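Local structure of tRNA dimethylallyltransferase (Bacillus halodurans, 3EXA) at residues A[121-124]-A[125-129]; A[157-160]-A[161-165]; A[209-212]-A[213-217]; A[258-261]-A[262-266]. The protein probably transfers a dimethylallyl group from dimethylallyl diphosphate to the adenine at position 37 of tRNAs that read codons beginning with uridine. One frame throughout, in Å; residues are numbered along the deposited sequence.

Contact 1. Residues A[121-124]-A[125-129]; sequences EDYR and HELEA
From Glu121 to Ala129 the backbone is one unbroken alpha-helix, the amides of His125, Glu126, Leu127 and Glu128 bonding to the carbonyls of Glu121, Asp122, Tyr123 and Arg124, with Glu126 N 2.8 Å from Asp122 O. Tyr123 packs on Leu127 and Glu126. Its CG is anti to the backbone N (chi1 -178°), which lays the ring along the next turn, where Leu127 lies across one face: CG sits 4.2 Å from the Tyr123 ring centroid, a CH-pi contact shifted toward the rim. Leu127 CD1 comes 3.6 Å from Tyr123 CE1, while CD2 lies nearer the phenol end. The carboxylate of Glu126 approaches obliquely, its plane turned 72° from the ring, with OE2 3.6 Å from Tyr123 CE2. With an alanine in place of Tyr123, Leu127 would probably lose the surface its CG and both methyls rest on, opening a gap beside Lys170. Arg124 meets Glu128 through its stem, CD lying 3.8 Å from Glu128 CD; its NH2 goes to Gly115 O of the second subunit, and Glu128 pairs with Arg160 through OE2, whose position is less certain. The helix packs along helix 159-171, with Tyr123 on Lys170, Leu127 on Leu166 and Glu128 on Ile163.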
# COMPACT_ATOMS: atom_id res chain seq x y z
N GLU A 121 -3.93 -7.51 3.21
CA GLU A 121 -5.37 -7.70 3.37
C GLU A 121 -5.68 -8.79 4.41
O GLU A 121 -6.78 -8.83 4.96
CB GLU A 121 -6.02 -8.08 2.02
CG GLU A 121 -5.50 -9.36 1.36
CD GLU A 121 -4.16 -9.17 0.66
OE1 GLU A 121 -3.49 -10.19 0.38
OE2 GLU A 121 -3.78 -8.01 0.38
N ASP A 122 -4.71 -9.66 4.68
CA ASP A 122 -4.91 -10.73 5.64
C ASP A 122 -4.94 -10.24 7.09
O ASP A 122 -5.77 -10.68 7.88
CB ASP A 122 -3.84 -11.81 5.49
CG ASP A 122 -3.85 -12.44 4.11
OD1 ASP A 122 -4.94 -12.58 3.51
OD2 ASP A 122 -2.76 -12.80 3.62
N TYR A 123 -4.03 -9.33 7.43
CA TYR A 123 -3.97 -8.80 8.79
C TYR A 123 -5.25 -8.03 9.11
O TYR A 123 -5.75 -8.07 10.23
CB TYR A 123 -2.77 -7.87 8.95
CG TYR A 123 -2.61 -7.32 10.35
CD1 TYR A 123 -2.79 -5.97 10.62
CD2 TYR A 123 -2.25 -8.16 11.41
CE1 TYR A 123 -2.63 -5.46 11.90
CE2 TYR A 123 -2.09 -7.66 12.70
CZ TYR A 123 -2.27 -6.31 12.94
OH TYR A 123 -2.10 -5.81 14.21
N ARG A 124 -5.78 -7.33 8.11
CA ARG A 124 -7.00 -6.58 8.31
C ARG A 124 -8.10 -7.59 8.59
O ARG A 124 -8.94 -7.40 9.47
CB ARG A 124 -7.33 -5.74 7.08
CG ARG A 124 -8.33 -4.63 7.35
CD ARG A 124 -9.53 -4.73 6.44
NE ARG A 124 -9.86 -3.45 5.82
CZ ARG A 124 -9.15 -2.87 4.87
NH1 ARG A 124 -8.05 -3.45 4.41
NH2 ARG A 124 -9.52 -1.70 4.37
N HIS A 125 -8.09 -8.68 7.82
CA HIS A 125 -9.08 -9.74 8.00
C HIS A 125 -8.94 -10.30 9.42
O HIS A 125 -9.93 -10.60 10.09
CB HIS A 125 -8.82 -10.86 6.99
CG HIS A 125 -9.80 -12.00 7.06
ND1 HIS A 125 -9.49 -13.28 6.68
CD2 HIS A 125 -11.10 -12.03 7.46
CE1 HIS A 125 -10.54 -14.06 6.84
NE2 HIS A 125 -11.53 -13.33 7.31
N GLU A 126 -7.69 -10.42 9.89
CA GLU A 126 -7.41 -10.93 11.23
C GLU A 126 -8.01 -10.04 12.31
O GLU A 126 -8.57 -10.53 13.28
CB GLU A 126 -5.90 -11.02 11.42
CG GLU A 126 -5.44 -11.46 12.80
CD GLU A 126 -3.93 -11.50 12.91
OE1 GLU A 126 -3.29 -12.16 12.06
OE2 GLU A 126 -3.38 -10.87 13.85
N LEU A 127 -7.88 -8.72 12.14
CA LEU A 127 -8.42 -7.79 13.11
C LEU A 127 -9.94 -7.81 13.13
O LEU A 127 -10.56 -7.74 14.20
CB LEU A 127 -7.94 -6.37 12.82
CG LEU A 127 -6.43 -6.17 12.94
CD1 LEU A 127 -6.08 -4.74 12.56
CD2 LEU A 127 -5.98 -6.48 14.35
N GLU A 128 -10.56 -7.89 11.96
CA GLU A 128 -12.01 -7.91 11.90
C GLU A 128 -12.53 -9.14 12.63
O GLU A 128 -13.46 -9.05 13.42
CB GLU A 128 -12.48 -7.85 10.44
CG GLU A 128 -12.07 -6.53 9.78
CD GLU A 128 -12.37 -6.47 8.30
OE1 GLU A 128 -12.12 -7.47 7.59
OE2 GLU A 128 -12.81 -5.40 7.82
N ALA A 129 -11.89 -10.28 12.37
CA ALA A 129 -12.28 -11.54 13.01
C ALA A 129 -12.07 -11.42 14.52
O ALA A 129 -12.82 -11.97 15.32
CB ALA A 129 -11.44 -12.68 12.46

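Contact 2. Residues A[157-160]-A[161-165]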
# COMPACT_ATOMS: atom_id res chain seq x y z
N ASN A 157 -15.65 2.28 20.79
CA ASN A 157 -16.76 1.90 19.91
C ASN A 157 -16.44 2.22 18.44
O ASN A 157 -17.17 1.83 17.52
CB ASN A 157 -18.06 2.63 20.31
CG ASN A 157 -18.81 1.95 21.46
OD1 ASN A 157 -18.27 1.79 22.55
ND2 ASN A 157 -20.06 1.58 21.22
N ASN A 158 -15.35 2.94 18.21
CA ASN A 158 -14.97 3.30 16.85
C ASN A 158 -13.95 2.27 16.36
O ASN A 158 -12.83 2.63 16.01
CB ASN A 158 -14.35 4.70 16.83
CG ASN A 158 -14.32 5.30 15.43
OD1 ASN A 158 -14.61 4.62 14.44
ND2 ASN A 158 -13.95 6.57 15.35
N TYR A 159 -14.35 1.00 16.32
CA TYR A 159 -13.47 -0.08 15.90
C TYR A 159 -12.87 0.11 14.51
O TYR A 159 -11.79 -0.41 14.22
CB TYR A 159 -14.22 -1.41 15.91
CG TYR A 159 -15.26 -1.54 14.82
CD1 TYR A 159 -16.59 -1.17 15.03
CD2 TYR A 159 -14.91 -2.06 13.56
CE1 TYR A 159 -17.55 -1.31 14.03
CE2 TYR A 159 -15.86 -2.20 12.55
CZ TYR A 159 -17.18 -1.82 12.79
OH TYR A 159 -18.12 -2.00 11.79
N ARG A 160 -13.57 0.84 13.65
CA ARG A 160 -13.07 1.07 12.31
C ARG A 160 -11.77 1.88 12.37
O ARG A 160 -10.81 1.57 11.66
CB ARG A 160 -14.11 1.83 11.48
CG ARG A 160 -14.06 1.46 10.02
CD ARG A 160 -14.41 -0.01 9.86
NE ARG A 160 -13.59 -0.67 8.85
CZ ARG A 160 -13.72 -1.95 8.51
NH1 ARG A 160 -14.62 -2.71 9.12
NH2 ARG A 160 -12.93 -2.46 7.58
N ARG A 161 -11.76 2.89 13.22
CA ARG A 161 -10.59 3.75 13.38
C ARG A 161 -9.50 3.03 14.18
O ARG A 161 -8.32 3.35 14.05
CB ARG A 161 -11.00 5.05 14.07
CG ARG A 161 -9.91 6.10 14.16
CD ARG A 161 -10.47 7.41 14.71
NE ARG A 161 -9.43 8.39 14.99
CZ ARG A 161 -9.67 9.64 15.39
NH1 ARG A 161 -10.92 10.06 15.57
NH2 ARG A 161 -8.66 10.47 15.63
N VAL A 162 -9.89 2.06 14.99
CA VAL A 162 -8.93 1.30 15.77
C VAL A 162 -8.24 0.29 14.85
O VAL A 162 -7.05 0.06 14.95
CB VAL A 162 -9.61 0.56 16.94
CG1 VAL A 162 -8.64 -0.42 17.60
CG2 VAL A 162 -10.10 1.58 17.96
N ILE A 163 -9.00 -0.30 13.94
CA ILE A 163 -8.39 -1.25 13.01
C ILE A 163 -7.38 -0.51 12.14
O ILE A 163 -6.31 -1.03 11.83
CB ILE A 163 -9.46 -1.90 12.11
CG1 ILE A 163 -10.23 -2.95 12.91
CG2 ILE A 163 -8.79 -2.52 10.88
CD1 ILE A 163 -11.33 -3.62 12.16
N ARG A 164 -7.72 0.71 11.74
CA ARG A 164 -6.85 1.52 10.91
C ARG A 164 -5.52 1.77 11.62
O ARG A 164 -4.45 1.66 11.02
CB ARG A 164 -7.54 2.85 10.60
CG ARG A 164 -6.63 3.95 10.08
CD ARG A 164 -6.08 3.64 8.70
NE ARG A 164 -6.41 4.70 7.75
CZ ARG A 164 -6.11 5.99 7.91
NH1 ARG A 164 -5.45 6.39 9.00
NH2 ARG A 164 -6.46 6.88 6.99
N ALA A 165 -5.59 2.10 12.91
CA ALA A 165 -4.39 2.36 13.70
C ALA A 165 -3.47 1.15 13.78
O ALA A 165 -2.25 1.27 13.68
CB ALA A 165 -4.78 2.81 15.10
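Asn158 and Arg161 meet at the start of helix 159-171, where Asn158 holds the N-cap position and is the centre of an inverse gamma turn. Its carbonyl takes the first helical bonds: Val162 N donates to Asn158 O at 3.2 Å, in the carbonyl plane, and Arg161 N adds a weak one. The side chain of Asn158 folds over the stem of Arg161 rather than its charged end. CG anti to the backbone N (chi1 -163°) swings the amide forward, so that ND2 lies 3.6 Å from Arg161 CB and the same distance from Arg161 CD. The amide and guanidinium planes are 89° apart, and Arg161 runs on extended past the amide.

Ile163, one turn into the helix, can be followed outward. Its CB is 3.5 Å from Tyr159 O, the carbonyl that its own amide bonds to, and CG1 comes closer still, 3.3 Å from Tyr159 O. Beyond that, CD1 stays 3.8 Å from Tyr159 O and also reaches the ring of Tyr159, whose side chain lies alongside and points the same way; CD1 packs on Glu128 CG of helix 121-133 as well, while the CG2 branch lies against Leu127 CD1. Val162 faces Leu139 and His140 of helix 136-144, so the helix start is wedged between two others. Residues 160-164 are thought, by similarity, to interact with substrate tRNA. In this assembly Arg164 NH1 bonds to Thr172 O of the second subunit. The Tyr159 ring meets Ile163 at its edge, close to the ring plane: CD2 is 4.1 Å from Ile163 CD1.

Contact 3. Residues A[209-212]-A[213-217]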
# COMPACT_ATOMS: atom_id res chain seq x y z
N ASN A 209 31.03 29.21 -11.04
CA ASN A 209 30.48 30.53 -11.35
C ASN A 209 30.64 30.81 -12.84
O ASN A 209 29.73 31.35 -13.49
CB ASN A 209 31.20 31.63 -10.58
CG ASN A 209 31.05 31.48 -9.08
OD1 ASN A 209 30.01 31.08 -8.57
ND2 ASN A 209 32.11 31.83 -8.36
N ARG A 210 31.79 30.46 -13.39
CA ARG A 210 32.02 30.68 -14.81
C ARG A 210 31.06 29.79 -15.62
O ARG A 210 30.60 30.17 -16.69
CB ARG A 210 33.48 30.39 -15.16
CG ARG A 210 33.77 30.33 -16.65
CD ARG A 210 33.31 31.59 -17.35
NE ARG A 210 33.59 31.53 -18.78
CZ ARG A 210 33.07 32.37 -19.66
NH1 ARG A 210 32.25 33.34 -19.25
NH2 ARG A 210 33.37 32.26 -20.95
N ARG A 211 30.75 28.61 -15.10
CA ARG A 211 29.83 27.74 -15.80
C ARG A 211 28.50 28.48 -15.91
O ARG A 211 27.84 28.44 -16.95
CB ARG A 211 29.64 26.43 -15.04
CG ARG A 211 29.67 25.18 -15.91
CD ARG A 211 28.33 24.44 -15.90
NE ARG A 211 27.69 24.43 -14.59
CZ ARG A 211 26.87 23.47 -14.16
NH1 ARG A 211 26.32 23.55 -12.95
NH2 ARG A 211 26.61 22.42 -14.93
N VAL A 212 28.10 29.15 -14.83
CA VAL A 212 26.83 29.89 -14.82
C VAL A 212 26.82 31.01 -15.85
O VAL A 212 25.87 31.15 -16.63
CB VAL A 212 26.52 30.48 -13.43
CG1 VAL A 212 25.27 31.37 -13.49
CG2 VAL A 212 26.30 29.37 -12.44
N ASP A 213 27.87 31.82 -15.85
CA ASP A 213 27.96 32.89 -16.81
C ASP A 213 27.86 32.27 -18.20
O ASP A 213 27.14 32.76 -19.06
CB ASP A 213 29.28 33.65 -16.67
CG ASP A 213 29.53 34.15 -15.27
OD1 ASP A 213 28.57 34.57 -14.58
OD2 ASP A 213 30.71 34.14 -14.85
N GLN A 214 28.59 31.17 -18.42
CA GLN A 214 28.54 30.51 -19.72
C GLN A 214 27.10 30.23 -20.13
O GLN A 214 26.72 30.47 -21.27
CB GLN A 214 29.32 29.20 -19.70
CG GLN A 214 30.68 29.26 -20.34
CD GLN A 214 31.42 27.95 -20.12
OE1 GLN A 214 30.90 26.87 -20.42
NE2 GLN A 214 32.64 28.04 -19.60
N MSE A 215 26.31 29.71 -19.19
CA MSE A 215 24.92 29.41 -19.48
C MSE A 215 24.16 30.68 -19.85
O MSE A 215 23.34 30.67 -20.76
CB MSE A 215 24.23 28.76 -18.27
CG MSE A 215 24.88 27.48 -17.80
SE MSE A 215 23.98 26.70 -16.28
CE MSE A 215 24.18 24.84 -16.80
N VAL A 216 24.43 31.76 -19.13
CA VAL A 216 23.74 33.01 -19.43
C VAL A 216 24.15 33.48 -20.81
O VAL A 216 23.31 33.94 -21.57
CB VAL A 216 24.07 34.08 -18.40
CG1 VAL A 216 23.39 35.38 -18.78
CG2 VAL A 216 23.62 33.63 -17.02
N GLU A 217 25.42 33.34 -21.14
CA GLU A 217 25.93 33.74 -22.44
C GLU A 217 25.34 32.93 -23.58
O GLU A 217 25.01 33.49 -24.62
CB GLU A 217 27.46 33.62 -22.48
CG GLU A 217 28.20 34.66 -21.62
CD GLU A 217 29.71 34.63 -21.81
OE1 GLU A 217 30.18 34.62 -22.97
OE2 GLU A 217 30.44 34.63 -20.79
O HOH W 1 32.88 35.23 -16.74
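Arg210 and Glu217, nearly two turns apart on helix 201-218, form the salt bridge of this contact. NH1 of Arg210 donates to Glu217 OE2 at 2.7 Å, meeting the oxygen on its syn side but 28° out of the carboxylate plane. A bend at chi2 (55°) turns the arginine along the helix to reach it. The same Arg210 NH1 has a weak bond to a water, which in turn donates to Asp213 OD2 at 3.1 Å.

Two guanidinium groups are also covered by carbon. Gln214 CG sits over one face of the Arg210 group, off-centre and 4.0 Å from Arg210 CZ. In the same way Met215, modelled as selenomethionine and one turn on from Arg211, lays its methyl over a face of the Arg211 group, CE 3.9 Å from Arg211 NH2.

Backbone bonds are regular, such as Gln214 N to Arg210 O at 2.8 Å. Asp213 points its other oxygen, OD1, at Lys264 of helix 256-279. A leucine in place of Asp213 would probably leave Lys264 NZ without its carboxylate and the water without this acceptor.

Arg210 is thus paired with Glu217 along the helix, while Asp213 ties the helix to helix 256-279. Arg211, backed by a methyl, brings a positive group beside Thr12 of the predicted ATP-binding loop, and its buried NE has no partner in the model.

Contact 4. Residues A[258-261]-A[262-266]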
# COMPACT_ATOMS: atom_id res chain seq x y z
N GLU A 258 19.90 39.37 -9.39
CA GLU A 258 19.63 38.59 -8.18
C GLU A 258 19.50 37.11 -8.54
O GLU A 258 20.00 36.25 -7.82
CB GLU A 258 18.34 39.07 -7.51
CG GLU A 258 18.56 39.87 -6.24
CD GLU A 258 17.29 40.56 -5.75
OE1 GLU A 258 17.34 41.23 -4.70
OE2 GLU A 258 16.24 40.45 -6.43
N ALA A 259 18.83 36.82 -9.66
CA ALA A 259 18.67 35.43 -10.08
C ALA A 259 20.03 34.79 -10.37
O ALA A 259 20.34 33.72 -9.83
CB ALA A 259 17.76 35.35 -11.32
N ILE A 260 20.82 35.45 -11.21
CA ILE A 260 22.17 34.97 -11.57
C ILE A 260 23.01 34.73 -10.32
O ILE A 260 23.68 33.71 -10.20
CB ILE A 260 22.92 36.01 -12.46
CG1 ILE A 260 22.21 36.15 -13.80
CG2 ILE A 260 24.36 35.57 -12.68
CD1 ILE A 260 22.70 37.34 -14.61
N ASP A 261 22.98 35.67 -9.39
CA ASP A 261 23.75 35.52 -8.16
C ASP A 261 23.25 34.33 -7.34
O ASP A 261 24.05 33.58 -6.78
CB ASP A 261 23.67 36.80 -7.34
CG ASP A 261 24.31 36.65 -5.97
OD1 ASP A 261 23.64 36.16 -5.04
OD2 ASP A 261 25.49 37.03 -5.82
N THR A 262 21.93 34.16 -7.30
CA THR A 262 21.32 33.07 -6.54
C THR A 262 21.56 31.71 -7.20
O THR A 262 21.74 30.70 -6.52
CB THR A 262 19.80 33.31 -6.38
OG1 THR A 262 19.60 34.42 -5.49
CG2 THR A 262 19.11 32.07 -5.81
N LEU A 263 21.58 31.71 -8.53
CA LEU A 263 21.84 30.48 -9.28
C LEU A 263 23.26 30.02 -9.00
O LEU A 263 23.51 28.83 -8.81
CB LEU A 263 21.67 30.74 -10.78
CG LEU A 263 22.19 29.65 -11.73
CD1 LEU A 263 21.68 28.29 -11.28
CD2 LEU A 263 21.74 29.94 -13.15
N LYS A 264 24.19 30.96 -8.99
CA LYS A 264 25.58 30.62 -8.73
C LYS A 264 25.73 30.02 -7.34
O LYS A 264 26.40 29.00 -7.15
CB LYS A 264 26.46 31.85 -8.86
CG LYS A 264 26.72 32.27 -10.32
CD LYS A 264 27.55 33.55 -10.39
CE LYS A 264 27.95 33.88 -11.83
NZ LYS A 264 28.84 35.08 -11.91
N ARG A 265 25.10 30.67 -6.36
CA ARG A 265 25.15 30.23 -4.98
C ARG A 265 24.54 28.84 -4.86
O ARG A 265 25.17 27.92 -4.33
CB ARG A 265 24.41 31.24 -4.11
CG ARG A 265 24.38 30.90 -2.63
CD ARG A 265 24.44 32.18 -1.80
NE ARG A 265 23.54 33.21 -2.32
CZ ARG A 265 22.22 33.09 -2.40
NH1 ARG A 265 21.48 34.08 -2.90
NH2 ARG A 265 21.63 31.97 -1.99
N ASN A 266 23.32 28.66 -5.36
CA ASN A 266 22.70 27.34 -5.29
C ASN A 266 23.55 26.30 -6.00
O ASN A 266 23.62 25.15 -5.56
CB ASN A 266 21.30 27.35 -5.90
CG ASN A 266 20.34 28.27 -5.17
OD1 ASN A 266 20.49 28.51 -3.98
ND2 ASN A 266 19.35 28.77 -5.89
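Glu258 to Asn266 form regular alpha-helix, with the amides of Thr262, Leu263, Lys264 and Arg265 each bonding to the carbonyl four residues back; the shortest of these, Leu263 N to Ala259 O, is 2.7 Å. Glu258 O takes two bonds from one residue. Thr262 N reaches it at 2.9 Å and Thr262 OG1 at 3.0 Å, the two coming from opposite faces of the carbonyl plane. The hydroxyl can do this because OG1 stands beside its own backbone N (chi1 -69°), which turns it back down the helix. Further on, Asp261 and Arg265 make a long salt bridge, OD1 3.7 Å from Arg265 NH1, the oxygen lying at the edge of a guanidinium turned 52° from the carboxylate. Ile260 and Lys264 run side by side, the Ile260 CG2 methyl 4.1 Å from Lys264 CE, and the extended lysine carries its NZ to Asp213 of helix 201-218. Leu263 is buried between Val212 of that helix and Glu245 of helix 244-251. The threonine-to-carbonyl bond is common in helices of any kind, but buried Ala259 and Leu263 set against exposed Glu258 and Asp261 mark this one as amphipathic, packed in the helical part of a P-loop-related transferase.

The four contacts come one after another along the chain and fall into two pairs. Contacts 1 and 2 lie on helices 121-133 and 159-171, their centres 12 Å apart, and touch through the salt bridge of Glu128 and Arg160. Contacts 3 and 4 lie on helices 201-218 and 256-279, their centres 11 Å apart, joined by Asp213 OD1 and Lys264 NZ at 2.7 Å. More than 50 Å separates the centres of one pair from those of the other. The centres of the first pair lie 38 and 39 Å from the centre of the chain, in a helical outlier at the interface with the second subunit, whereas the second pair packs in the main body, contact 3 reaching the predicted nucleotide-binding loop.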